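Local coordinates for protein serine repeat antigen 5 (Plasmodium falciparum, PDB 6X42) that is a papain-family pseudo-zymogen of the malaria parasite, probably with little or no proteolytic activity of its own, at residues Cys29-Leu32 with Asn36-Ile39; Phe56-His61 with Met100-Ile105; Gly254-Asp259 with Phe268-Ser273. All coordinates share one frame; numbering follows the deposited sequence.

Overall arrangement
The three contacts come in series along the chain, and all lie in the papain-family part of it. Contact 1 folds the chain back on itself in the loop before helix 53-68. Contact 2 joins that helix to helix 99-109. Contact 3 packs strand 255-259 against the loop that leads into strand 273-280. The centres are about 22 Å apart for contacts 1 and 2, and about 20 Å for the other two pairs. Contact 1 touches both others: Ile39 packs on Tyr60, and Leu32 packs on Tyr255. Contacts 2 and 3 do not touch, their nearest atoms being about 5 Å apart. The early loop therefore meets both the helical and the beta parts of the papain-like fold.

Contact 1: Cys29-Leu32 with Asn36-Ile39; sequences CNRL and NNCI
Arg31 meets Asn37 and Ile39 in a small van der Waals contact, bridged by a water, within the loop before helix 53-68. The chain turns back after the short 3-10 segment, which brings the two stretches together. The arginine touches with its CD carbon, 3.8 Å from Asn37 ND2 and 3.8 Å from Ile39 CD1. Asn37 ND2 comes to the guanidinium at its edge, near its plane, and the amide is turned 53° against it. One water accepts from both groups, 3.1 Å from Arg31 NE and 3.0 Å from Asn37 ND2. The amide oxygen makes an Asx turn. Asn37 OD1 uses a lone pair in the carbonyl plane to accept from Ile39 N at 3.0 Å, with an N-H...O angle of 162°. With OD1 held there, ND2 is left on the arginine side, where it donates to the water. The Arg31 chain runs extended from CG to NE and carries the guanidinium past this site. NH1 and NH2 bond Val183 O and Met184 O near the end of helix 172-186. Ile39 also packs on helix 53-68 at Tyr60, Thr64 and Cys67, and the Cys38-Cys67 disulfide ties the same loop to that helix.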
ATOM      1  N   CYS A  29      -5.618   0.779  15.763  1.00 17.78           N
ATOM      2  CA  CYS A  29      -5.646  -0.347  14.835  1.00 18.07           C
ATOM      3  C   CYS A  29      -4.224  -0.843  14.638  1.00 17.71           C
ATOM      4  O   CYS A  29      -3.391  -0.147  14.057  1.00 17.55           O
ATOM      5  CB  CYS A  29      -6.272   0.068  13.501  1.00 19.05           C
ATOM      6  SG  CYS A  29      -6.348  -1.278  12.282  1.00 20.84           S
ATOM      7  N   ASN A  30      -3.952  -2.051  15.125  1.00 19.17           N
ATOM      8  CA  ASN A  30      -2.666  -2.707  14.909  1.00 20.12           C
ATOM      9  C   ASN A  30      -2.951  -4.208  14.839  1.00 20.77           C
ATOM     10  O   ASN A  30      -2.931  -4.916  15.852  1.00 21.92           O
ATOM     11  CB  ASN A  30      -1.667  -2.359  15.997  1.00 22.07           C
ATOM     12  CG  ASN A  30      -0.287  -2.916  15.713  1.00 23.52           C
ATOM     13  OD1 ASN A  30      -0.135  -3.831  14.922  1.00 25.19           O
ATOM     14  ND2 ASN A  30       0.719  -2.355  16.344  1.00 24.86           N
ATOM     15  N   ARG A  31      -3.231  -4.678  13.623  1.00 20.64           N
ATOM     16  CA  ARG A  31      -3.530  -6.086  13.433  1.00 22.68           C
ATOM     17  C   ARG A  31      -2.298  -6.954  13.591  1.00 25.12           C
ATOM     18  O   ARG A  31      -2.433  -8.170  13.770  1.00 27.33           O
ATOM     19  CB  ARG A  31      -4.151  -6.294  12.058  1.00 22.58           C
ATOM     20  CG  ARG A  31      -5.531  -5.665  11.939  1.00 24.56           C
ATOM     21  CD  ARG A  31      -6.147  -6.004  10.619  1.00 25.18           C
ATOM     22  NE  ARG A  31      -7.564  -5.650  10.574  1.00 26.46           N
ATOM     23  CZ  ARG A  31      -8.082  -4.621   9.899  1.00 25.83           C
ATOM     24  NH1 ARG A  31      -7.322  -3.791   9.202  1.00 25.26           N
ATOM     25  NH2 ARG A  31      -9.388  -4.417   9.937  1.00 26.76           N
ATOM     26  N   LEU A  32      -1.103  -6.360  13.504  1.00 24.30           N
ATOM     27  CA  LEU A  32       0.129  -7.119  13.667  1.00 27.97           C
ATOM     28  C   LEU A  32       0.261  -7.698  15.069  1.00 30.75           C
ATOM     29  O   LEU A  32       1.027  -8.646  15.268  1.00 33.61           O
ATOM     30  CB  LEU A  32       1.331  -6.225  13.334  1.00 30.22           C
ATOM     31  CG  LEU A  32       1.237  -5.414  12.032  1.00 32.59           C
ATOM     32  CD1 LEU A  32       2.359  -4.374  11.938  1.00 32.68           C
ATOM     33  CD2 LEU A  32       1.294  -6.350  10.835  1.00 35.04           C
ATOM     34  N   ASN A  36      -2.809 -14.396  14.884  1.00 43.80           N
ATOM     35  CA  ASN A  36      -3.682 -15.212  14.056  1.00 44.37           C
ATOM     36  C   ASN A  36      -4.247 -14.461  12.858  1.00 43.34           C
ATOM     37  O   ASN A  36      -4.683 -15.108  11.900  1.00 44.52           O
ATOM     38  CB  ASN A  36      -4.845 -15.756  14.894  1.00 45.11           C
ATOM     39  N   ASN A  37      -4.247 -13.125  12.882  1.00 40.25           N
ATOM     40  CA  ASN A  37      -4.849 -12.360  11.796  1.00 36.87           C
ATOM     41  C   ASN A  37      -4.180 -12.683  10.465  1.00 33.58           C
ATOM     42  O   ASN A  37      -2.950 -12.726  10.362  1.00 35.29           O
ATOM     43  CB  ASN A  37      -4.748 -10.853  12.063  1.00 37.11           C
ATOM     44  CG  ASN A  37      -5.822 -10.042  11.306  1.00 38.70           C
ATOM     45  OD1 ASN A  37      -5.807  -9.931  10.065  1.00 37.30           O
ATOM     46  ND2 ASN A  37      -6.758  -9.477  12.056  1.00 40.91           N
ATOM     47  N   CYS A  38      -5.007 -12.919   9.447  1.00 29.41           N
ATOM     48  CA  CYS A  38      -4.509 -13.101   8.087  1.00 25.79           C
ATOM     49  C   CYS A  38      -3.477 -12.037   7.728  1.00 23.35           C
ATOM     50  O   CYS A  38      -2.418 -12.338   7.152  1.00 23.45           O
ATOM     51  CB  CYS A  38      -5.713 -13.023   7.142  1.00 24.48           C
ATOM     52  SG  CYS A  38      -5.433 -13.343   5.382  1.00 24.75           S
ATOM     53  N   ILE A  39      -3.764 -10.781   8.064  1.00 22.04           N
ATOM     54  CA  ILE A  39      -2.892  -9.685   7.656  1.00 20.94           C
ATOM     55  C   ILE A  39      -1.535  -9.771   8.348  1.00 22.23           C
ATOM     56  O   ILE A  39      -0.511  -9.416   7.753  1.00 22.47           O
ATOM     57  CB  ILE A  39      -3.638  -8.351   7.859  1.00 20.04           C
ATOM     58  CG1 ILE A  39      -4.751  -8.240   6.814  1.00 19.99           C
ATOM     59  CG2 ILE A  39      -2.687  -7.197   7.738  1.00 21.34           C
ATOM     60  CD1 ILE A  39      -5.758  -7.137   7.035  1.00 20.48           C
TER
HETATM   61  O   HOH W   1      -9.311  -8.157  11.149  1.00 51.77           O

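Contact 2: Phe56-His61 with Met100-Ile105; sequences FASKYH and MEFLQI
The central helix of the papain-like fold, 53-68, packs here against helix 99-109, with Ser58 set over the ring of Phe102. In active papain-family enzymes the equivalent helix bears the catalytic cysteine at its N-terminal end. The backbones come close at the serine: Ser58 CA lies 7.0 Å from Phe102 CA. Ser58 CB makes a CH-pi contact, 3.5 Å from the centroid of the Phe102 ring and 12° off its normal. It therefore sits over the middle of one face, slightly closer to the CG end. With CG anti to the backbone N (chi1 -179°), Phe102 reaches straight out from its helix to the other one. The far end of the ring reaches the next residue. Phe102 CZ is 3.7 Å from Lys59 N and 4.0 Å from Lys59 CB. Only the root of the lysine takes part, since the rest of its chain leads away. Its NZ hydrogen-bonds Ile76 O and forms salt bridges with Glu45 and Glu63. The serine hydroxyl is also engaged away from the ring. Ser58 OG lies beside its backbone N (chi1 -67°) and bonds Trp54 O one turn earlier on its own helix, while CB lies over the ring. All three touching residues are buried. Val81 of helix 78-83 packs on Phe102 as well, and Phe277 of strand 273-280 touches both Ser58 and Leu103, so the helix pair also meets helix 78-83 and the sheet.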
ATOM      1  N   PHE A  56       4.612  -3.445  -5.149  1.00 12.51           N
ATOM      2  CA  PHE A  56       4.505  -4.022  -3.811  1.00 12.10           C
ATOM      3  C   PHE A  56       3.358  -3.410  -3.020  1.00 11.96           C
ATOM      4  O   PHE A  56       2.583  -4.127  -2.380  1.00 13.04           O
ATOM      5  CB  PHE A  56       5.852  -3.907  -3.070  1.00 13.20           C
ATOM      6  CG  PHE A  56       6.884  -4.891  -3.585  1.00 13.03           C
ATOM      7  CD1 PHE A  56       7.756  -4.542  -4.610  1.00 13.33           C
ATOM      8  CD2 PHE A  56       6.927  -6.177  -3.107  1.00 13.81           C
ATOM      9  CE1 PHE A  56       8.650  -5.460  -5.131  1.00 13.59           C
ATOM     10  CE2 PHE A  56       7.830  -7.097  -3.615  1.00 13.96           C
ATOM     11  CZ  PHE A  56       8.688  -6.733  -4.642  1.00 13.47           C
ATOM     12  N   ALA A  57       3.225  -2.086  -3.055  1.00 11.83           N
ATOM     13  CA  ALA A  57       2.165  -1.458  -2.267  1.00 12.09           C
ATOM     14  C   ALA A  57       0.782  -1.757  -2.848  1.00 12.26           C
ATOM     15  O   ALA A  57      -0.197  -1.968  -2.113  1.00 12.38           O
ATOM     16  CB  ALA A  57       2.405   0.042  -2.186  1.00 12.56           C
ATOM     17  N   SER A  58       0.677  -1.764  -4.175  1.00 12.17           N
ATOM     18  CA  SER A  58      -0.605  -2.039  -4.807  1.00 12.71           C
ATOM     19  C   SER A  58      -1.025  -3.480  -4.573  1.00 13.01           C
ATOM     20  O   SER A  58      -2.192  -3.756  -4.268  1.00 14.34           O
ATOM     21  CB  SER A  58      -0.538  -1.745  -6.304  1.00 13.13           C
ATOM     22  OG  SER A  58      -0.366  -0.370  -6.591  1.00 14.12           O
ATOM     23  N   LYS A  59      -0.089  -4.417  -4.711  1.00 13.17           N
ATOM     24  CA  LYS A  59      -0.440  -5.819  -4.523  1.00 13.44           C
ATOM     25  C   LYS A  59      -0.761  -6.114  -3.062  1.00 13.89           C
ATOM     26  O   LYS A  59      -1.640  -6.938  -2.768  1.00 14.57           O
ATOM     27  CB  LYS A  59       0.645  -6.754  -5.075  1.00 14.11           C
ATOM     28  CG  LYS A  59       1.766  -7.084  -4.109  1.00 14.59           C
ATOM     29  CD  LYS A  59       2.899  -7.887  -4.775  1.00 14.69           C
ATOM     30  CE  LYS A  59       3.909  -8.374  -3.774  1.00 15.40           C
ATOM     31  NZ  LYS A  59       3.452  -9.612  -3.090  1.00 15.34           N
ATOM     32  N   TYR A  60      -0.060  -5.457  -2.130  1.00 13.27           N
ATOM     33  CA  TYR A  60      -0.361  -5.664  -0.718  1.00 13.36           C
ATOM     34  C   TYR A  60      -1.778  -5.203  -0.387  1.00 13.38           C
ATOM     35  O   TYR A  60      -2.478  -5.839   0.395  1.00 13.76           O
ATOM     36  CB  TYR A  60       0.653  -4.956   0.162  1.00 13.69           C
ATOM     37  CG  TYR A  60       0.368  -5.067   1.638  1.00 13.39           C
ATOM     38  CD1 TYR A  60       0.727  -6.206   2.370  1.00 14.46           C
ATOM     39  CD2 TYR A  60      -0.310  -4.055   2.304  1.00 14.31           C
ATOM     40  CE1 TYR A  60       0.481  -6.292   3.733  1.00 16.13           C
ATOM     41  CE2 TYR A  60      -0.561  -4.130   3.653  1.00 14.67           C
ATOM     42  CZ  TYR A  60      -0.174  -5.245   4.372  1.00 15.32           C
ATOM     43  OH  TYR A  60      -0.428  -5.262   5.729  1.00 18.10           O
ATOM     44  N   HIS A  61      -2.216  -4.097  -0.989  1.00 13.00           N
ATOM     45  CA  HIS A  61      -3.588  -3.632  -0.804  1.00 13.05           C
ATOM     46  C   HIS A  61      -4.592  -4.691  -1.262  1.00 13.73           C
ATOM     47  O   HIS A  61      -5.578  -4.944  -0.568  1.00 14.80           O
ATOM     48  CB  HIS A  61      -3.739  -2.285  -1.517  1.00 13.62           C
ATOM     49  CG  HIS A  61      -5.072  -1.615  -1.344  1.00 13.51           C
ATOM     50  ND1 HIS A  61      -5.634  -1.332  -0.121  1.00 13.94           N
ATOM     51  CD2 HIS A  61      -5.926  -1.112  -2.266  1.00 14.11           C
ATOM     52  CE1 HIS A  61      -6.796  -0.719  -0.307  1.00 14.30           C
ATOM     53  NE2 HIS A  61      -6.983  -0.546  -1.599  1.00 14.45           N
ATOM     54  N   MET A 100      -2.540   3.296 -10.765  1.00 17.70           N
ATOM     55  CA  MET A 100      -3.382   3.302 -11.956  1.00 18.84           C
ATOM     56  C   MET A 100      -2.885   2.289 -12.975  1.00 18.71           C
ATOM     57  O   MET A 100      -3.683   1.550 -13.568  1.00 20.05           O
ATOM     58  CB  MET A 100      -3.408   4.725 -12.525  0.59 20.18           C
ATOM     59  CG  MET A 100      -3.763   5.832 -11.484  0.59 20.40           C
ATOM     60  SD  MET A 100      -2.475   6.488 -10.339  0.59 19.01           S
ATOM     61  CE  MET A 100      -3.475   6.847  -8.903  0.59 20.54           C
ATOM     62  N   GLU A 101      -1.574   2.255 -13.222  1.00 19.53           N
ATOM     63  CA  GLU A 101      -1.098   1.291 -14.206  1.00 19.48           C
ATOM     64  C   GLU A 101      -1.231  -0.135 -13.678  1.00 17.46           C
ATOM     65  O   GLU A 101      -1.498  -1.069 -14.442  1.00 19.29           O
ATOM     66  CB  GLU A 101       0.336   1.555 -14.674  1.00 19.25           C
ATOM     67  CG  GLU A 101       0.678   0.540 -15.796  1.00 22.71           C
ATOM     68  CD  GLU A 101       2.084   0.592 -16.396  1.00 22.98           C
ATOM     69  OE1 GLU A 101       2.960   1.350 -15.933  1.00 22.59           O
ATOM     70  OE2 GLU A 101       2.310  -0.153 -17.374  1.00 25.71           O
ATOM     71  N   PHE A 102      -1.034  -0.324 -12.375  1.00 17.44           N
ATOM     72  CA  PHE A 102      -1.224  -1.641 -11.777  1.00 15.99           C
ATOM     73  C   PHE A 102      -2.599  -2.203 -12.119  1.00 17.15           C
ATOM     74  O   PHE A 102      -2.730  -3.359 -12.547  1.00 17.62           O
ATOM     75  CB  PHE A 102      -0.999  -1.534 -10.270  1.00 17.65           C
ATOM     76  CG  PHE A 102      -1.137  -2.822  -9.541  1.00 16.42           C
ATOM     77  CD1 PHE A 102      -0.013  -3.609  -9.260  1.00 17.40           C
ATOM     78  CD2 PHE A 102      -2.368  -3.235  -9.063  1.00 18.57           C
ATOM     79  CE1 PHE A 102      -0.139  -4.798  -8.575  1.00 17.66           C
ATOM     80  CE2 PHE A 102      -2.493  -4.418  -8.368  1.00 18.53           C
ATOM     81  CZ  PHE A 102      -1.375  -5.206  -8.120  1.00 19.20           C
ATOM     82  N   LEU A 103      -3.643  -1.395 -11.954  1.00 17.53           N
ATOM     83  CA  LEU A 103      -4.971  -1.890 -12.289  1.00 17.74           C
ATOM     84  C   LEU A 103      -5.109  -2.188 -13.780  1.00 19.20           C
ATOM     85  O   LEU A 103      -5.797  -3.136 -14.169  1.00 21.37           O
ATOM     86  CB  LEU A 103      -6.029  -0.884 -11.862  1.00 19.52           C
ATOM     87  CG  LEU A 103      -6.235  -0.744 -10.363  1.00 19.83           C
ATOM     88  CD1 LEU A 103      -7.317   0.292 -10.135  1.00 22.50           C
ATOM     89  CD2 LEU A 103      -6.629  -2.040  -9.699  1.00 20.25           C
ATOM     90  N   GLN A 104      -4.491  -1.376 -14.635  1.00 20.07           N
ATOM     91  CA  GLN A 104      -4.580  -1.620 -16.071  1.00 23.62           C
ATOM     92  C   GLN A 104      -3.974  -2.962 -16.443  1.00 23.23           C
ATOM     93  O   GLN A 104      -4.479  -3.652 -17.334  1.00 24.13           O
ATOM     94  CB  GLN A 104      -3.864  -0.504 -16.819  1.00 29.52           C
ATOM     95  CG  GLN A 104      -4.213  -0.479 -18.293  1.00 37.45           C
ATOM     96  CD  GLN A 104      -5.691  -0.127 -18.534  1.00 44.48           C
ATOM     97  OE1 GLN A 104      -6.230   0.799 -17.921  1.00 46.98           O
ATOM     98  NE2 GLN A 104      -6.346  -0.878 -19.406  1.00 47.99           N
ATOM     99  N   ILE A 105      -2.882  -3.344 -15.784  1.00 21.82           N
ATOM    100  CA  ILE A 105      -2.257  -4.631 -16.058  1.00 22.42           C
ATOM    101  C   ILE A 105      -3.188  -5.770 -15.672  1.00 21.49           C
ATOM    102  O   ILE A 105      -3.343  -6.743 -16.428  1.00 23.55           O
ATOM    103  CB  ILE A 105      -0.903  -4.706 -15.327  1.00 22.14           C
ATOM    104  CG1 ILE A 105       0.073  -3.731 -15.985  1.00 23.31           C
ATOM    105  CG2 ILE A 105      -0.367  -6.136 -15.313  1.00 22.83           C
ATOM    106  CD1 ILE A 105       1.198  -3.336 -15.106  1.00 23.86           C
TER

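Contact 3: Gly254-Asp259 with Phe268-Ser273; sequences GYFKVD and FNFIHS
The ring of Phe270 has Val258 over one face and Phe256 at its edge. Val258 CG2 makes a CH-pi contact, 4.0 Å from the Phe270 centroid and 26° off the ring normal. It is offset toward the rim, and its nearest ring atom is Phe270 CD2 at 3.7 Å. The second methyl, Val258 CG1, lies on the same side of the ring, outside the CD2-CE2 edge, and is 3.9 Å from Phe270 CD2. The rings of Phe256 and Phe270 meet rim to rim, with their planes at 88° and their centroids 5.8 Å apart. Neither lies over the face of the other. Phe256 CZ lies 3.7 Å from Phe270 CZ, and Phe270 CE2 sits in the plane of the Phe256 ring at its edge. The two side chains arrive from opposite directions. Phe270 has CG anti to the backbone N (chi1 174°), which carries its ring out to the strand.

The loop bearing Phe270 is shaped by an Asx turn, in which Asn269 OD1 accepts from Ile271 N at 2.9 Å. Asn269 ND2 bonds Met260 O, so this side chain also ties the loop to the chain just past the strand. Strand 255-259, which Gly254 precedes, pairs antiparallel with strand 236-243, and a calcium ion lies about 8 Å from the Phe270 side chain. The strand comes a few residues after the Asn-Ser-Trp-Gly sequence familiar from papain-family proteases. The contact is thus a piece of apolar core in the beta domain of the papain-like fold.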
ATOM      1  N   GLY A 254      10.610  -3.685   9.240  1.00 13.69           N
ATOM      2  CA  GLY A 254      10.064  -3.418   7.928  1.00 13.32           C
ATOM      3  C   GLY A 254       8.975  -2.379   7.898  1.00 12.83           C
ATOM      4  O   GLY A 254       8.546  -1.992   6.792  1.00 13.07           O
ATOM      5  N   TYR A 255       8.521  -1.919   9.068  1.00 13.72           N
ATOM      6  CA  TYR A 255       7.465  -0.929   9.255  1.00 13.93           C
ATOM      7  C   TYR A 255       8.045   0.314   9.936  1.00 13.87           C
ATOM      8  O   TYR A 255       9.183   0.312  10.424  1.00 15.43           O
ATOM      9  CB  TYR A 255       6.354  -1.508  10.145  1.00 14.92           C
ATOM     10  CG  TYR A 255       5.634  -2.705   9.581  1.00 14.47           C
ATOM     11  CD1 TYR A 255       6.155  -3.981   9.718  1.00 15.26           C
ATOM     12  CD2 TYR A 255       4.422  -2.560   8.927  1.00 14.96           C
ATOM     13  CE1 TYR A 255       5.500  -5.089   9.202  1.00 15.54           C
ATOM     14  CE2 TYR A 255       3.739  -3.651   8.413  1.00 15.44           C
ATOM     15  CZ  TYR A 255       4.286  -4.915   8.532  1.00 15.51           C
ATOM     16  OH  TYR A 255       3.609  -5.990   7.995  1.00 17.05           O
ATOM     17  N   PHE A 256       7.244   1.369  10.022  1.00 13.36           N
ATOM     18  CA  PHE A 256       7.590   2.493  10.877  1.00 13.60           C
ATOM     19  C   PHE A 256       6.306   3.170  11.324  1.00 13.33           C
ATOM     20  O   PHE A 256       5.234   2.940  10.772  1.00 14.78           O
ATOM     21  CB  PHE A 256       8.550   3.487  10.195  1.00 14.23           C
ATOM     22  CG  PHE A 256       7.987   4.202   8.976  1.00 13.46           C
ATOM     23  CD1 PHE A 256       7.506   5.496   9.061  1.00 14.23           C
ATOM     24  CD2 PHE A 256       7.978   3.585   7.730  1.00 14.83           C
ATOM     25  CE1 PHE A 256       7.023   6.149   7.945  1.00 14.53           C
ATOM     26  CE2 PHE A 256       7.504   4.244   6.626  1.00 14.26           C
ATOM     27  CZ  PHE A 256       7.031   5.521   6.742  1.00 13.94           C
ATOM     28  N   LYS A 257       6.426   3.994  12.363  1.00 13.66           N
ATOM     29  CA  LYS A 257       5.340   4.852  12.832  1.00 13.45           C
ATOM     30  C   LYS A 257       5.689   6.302  12.534  1.00 13.46           C
ATOM     31  O   LYS A 257       6.847   6.708  12.668  1.00 14.26           O
ATOM     32  CB  LYS A 257       5.112   4.681  14.338  1.00 14.01           C
ATOM     33  CG  LYS A 257       4.629   3.308  14.723  1.00 14.90           C
ATOM     34  CD  LYS A 257       4.410   3.190  16.229  1.00 17.63           C
ATOM     35  CE  LYS A 257       3.977   1.796  16.606  1.00 22.22           C
ATOM     36  NZ  LYS A 257       5.126   0.861  16.660  1.00 24.94           N
ATOM     37  N   VAL A 258       4.696   7.080  12.128  1.00 13.48           N
ATOM     38  CA  VAL A 258       4.916   8.480  11.780  1.00 13.50           C
ATOM     39  C   VAL A 258       3.736   9.301  12.279  1.00 14.09           C
ATOM     40  O   VAL A 258       2.577   8.893  12.156  1.00 14.08           O
ATOM     41  CB  VAL A 258       5.176   8.643  10.259  1.00 13.59           C
ATOM     42  CG1 VAL A 258       3.979   8.202   9.431  1.00 14.63           C
ATOM     43  CG2 VAL A 258       5.570  10.058   9.897  1.00 14.61           C
ATOM     44  N   ASP A 259       4.044  10.458  12.854  1.00 13.91           N
ATOM     45  CA  ASP A 259       3.004  11.359  13.345  1.00 14.91           C
ATOM     46  C   ASP A 259       2.080  11.764  12.201  1.00 15.20           C
ATOM     47  O   ASP A 259       2.524  12.140  11.112  1.00 15.52           O
ATOM     48  CB  ASP A 259       3.684  12.585  13.968  1.00 15.96           C
ATOM     49  CG  ASP A 259       2.737  13.426  14.805  1.00 16.80           C
ATOM     50  OD1 ASP A 259       1.894  14.103  14.185  1.00 17.60           O
ATOM     51  OD2 ASP A 259       2.815  13.382  16.055  1.00 18.08           O
ATOM     52  N   PHE A 268       3.728  20.819   3.860  1.00 22.37           N
ATOM     53  CA  PHE A 268       3.276  19.564   3.283  1.00 19.23           C
ATOM     54  C   PHE A 268       3.291  18.464   4.328  1.00 18.04           C
ATOM     55  O   PHE A 268       4.234  18.358   5.111  1.00 17.90           O
ATOM     56  CB  PHE A 268       4.233  19.154   2.170  1.00 19.70           C
ATOM     57  CG  PHE A 268       4.410  20.200   1.117  1.00 21.09           C
ATOM     58  CD1 PHE A 268       5.630  20.847   0.933  1.00 22.62           C
ATOM     59  CD2 PHE A 268       3.353  20.538   0.301  1.00 22.06           C
ATOM     60  CE1 PHE A 268       5.787  21.809  -0.051  1.00 23.91           C
ATOM     61  CE2 PHE A 268       3.502  21.497  -0.688  1.00 23.90           C
ATOM     62  CZ  PHE A 268       4.721  22.139  -0.850  1.00 23.97           C
ATOM     63  N   ASN A 269       2.257  17.631   4.301  1.00 15.97           N
ATOM     64  CA  ASN A 269       2.197  16.464   5.164  1.00 15.32           C
ATOM     65  C   ASN A 269       3.136  15.379   4.648  1.00 14.64           C
ATOM     66  O   ASN A 269       3.355  15.240   3.446  1.00 15.60           O
ATOM     67  CB  ASN A 269       0.779  15.905   5.220  1.00 15.12           C
ATOM     68  CG  ASN A 269       0.560  14.968   6.395  1.00 14.43           C
ATOM     69  OD1 ASN A 269       0.743  13.737   6.292  1.00 14.92           O
ATOM     70  ND2 ASN A 269       0.180  15.529   7.515  1.00 15.53           N
ATOM     71  N   PHE A 270       3.670  14.577   5.581  1.00 14.13           N
ATOM     72  CA  PHE A 270       4.503  13.435   5.211  1.00 13.32           C
ATOM     73  C   PHE A 270       3.791  12.468   4.254  1.00 12.92           C
ATOM     74  O   PHE A 270       4.418  11.913   3.334  1.00 12.73           O
ATOM     75  CB  PHE A 270       4.966  12.706   6.489  1.00 13.95           C
ATOM     76  CG  PHE A 270       5.703  11.438   6.212  1.00 12.98           C
ATOM     77  CD1 PHE A 270       7.035  11.457   5.867  1.00 15.02           C
ATOM     78  CD2 PHE A 270       5.057  10.225   6.284  1.00 12.66           C
ATOM     79  CE1 PHE A 270       7.701  10.267   5.589  1.00 14.56           C
ATOM     80  CE2 PHE A 270       5.713   9.046   6.007  1.00 12.90           C
ATOM     81  CZ  PHE A 270       7.040   9.058   5.658  1.00 12.92           C
ATOM     82  N   ILE A 271       2.490  12.265   4.428  1.00 12.57           N
ATOM     83  CA  ILE A 271       1.705  11.457   3.505  1.00 12.07           C
ATOM     84  C   ILE A 271       1.244  12.384   2.385  1.00 12.18           C
ATOM     85  O   ILE A 271       0.425  13.268   2.594  1.00 13.39           O
ATOM     86  CB  ILE A 271       0.501  10.804   4.200  1.00 13.01           C
ATOM     87  CG1 ILE A 271       0.942   9.908   5.371  1.00 13.08           C
ATOM     88  CG2 ILE A 271      -0.332  10.066   3.181  1.00 13.03           C
ATOM     89  CD1 ILE A 271       1.835   8.746   5.003  1.00 14.11           C
ATOM     90  N   HIS A 272       1.755  12.174   1.177  1.00 12.24           N
ATOM     91  CA  HIS A 272       1.365  12.997   0.041  1.00 12.41           C
ATOM     92  C   HIS A 272      -0.060  12.701  -0.401  1.00 12.44           C
ATOM     93  O   HIS A 272      -0.846  13.619  -0.693  1.00 13.02           O
ATOM     94  CB  HIS A 272       2.353  12.750  -1.106  1.00 12.79           C
ATOM     95  CG  HIS A 272       2.012  13.504  -2.343  1.00 13.22           C
ATOM     96  ND1 HIS A 272       1.118  13.026  -3.280  1.00 14.03           N
ATOM     97  CD2 HIS A 272       2.399  14.728  -2.769  1.00 14.02           C
ATOM     98  CE1 HIS A 272       0.970  13.935  -4.229  1.00 14.46           C
ATOM     99  NE2 HIS A 272       1.746  14.970  -3.949  1.00 15.04           N
ATOM    100  N   SER A 273      -0.398  11.427  -0.494  1.00 12.26           N
ATOM    101  CA  SER A 273      -1.650  10.996  -1.074  1.00 12.82           C
ATOM    102  C   SER A 273      -1.879   9.549  -0.689  1.00 12.03           C
ATOM    103  O   SER A 273      -0.949   8.826  -0.312  1.00 12.43           O
ATOM    104  CB  SER A 273      -1.639  11.184  -2.592  1.00 13.37           C
ATOM    105  OG  SER A 273      -0.484  10.640  -3.191  1.00 13.73           O
TER
HETATM  106  O   HOH W   2       1.997  11.688   8.285  1.00 17.09           O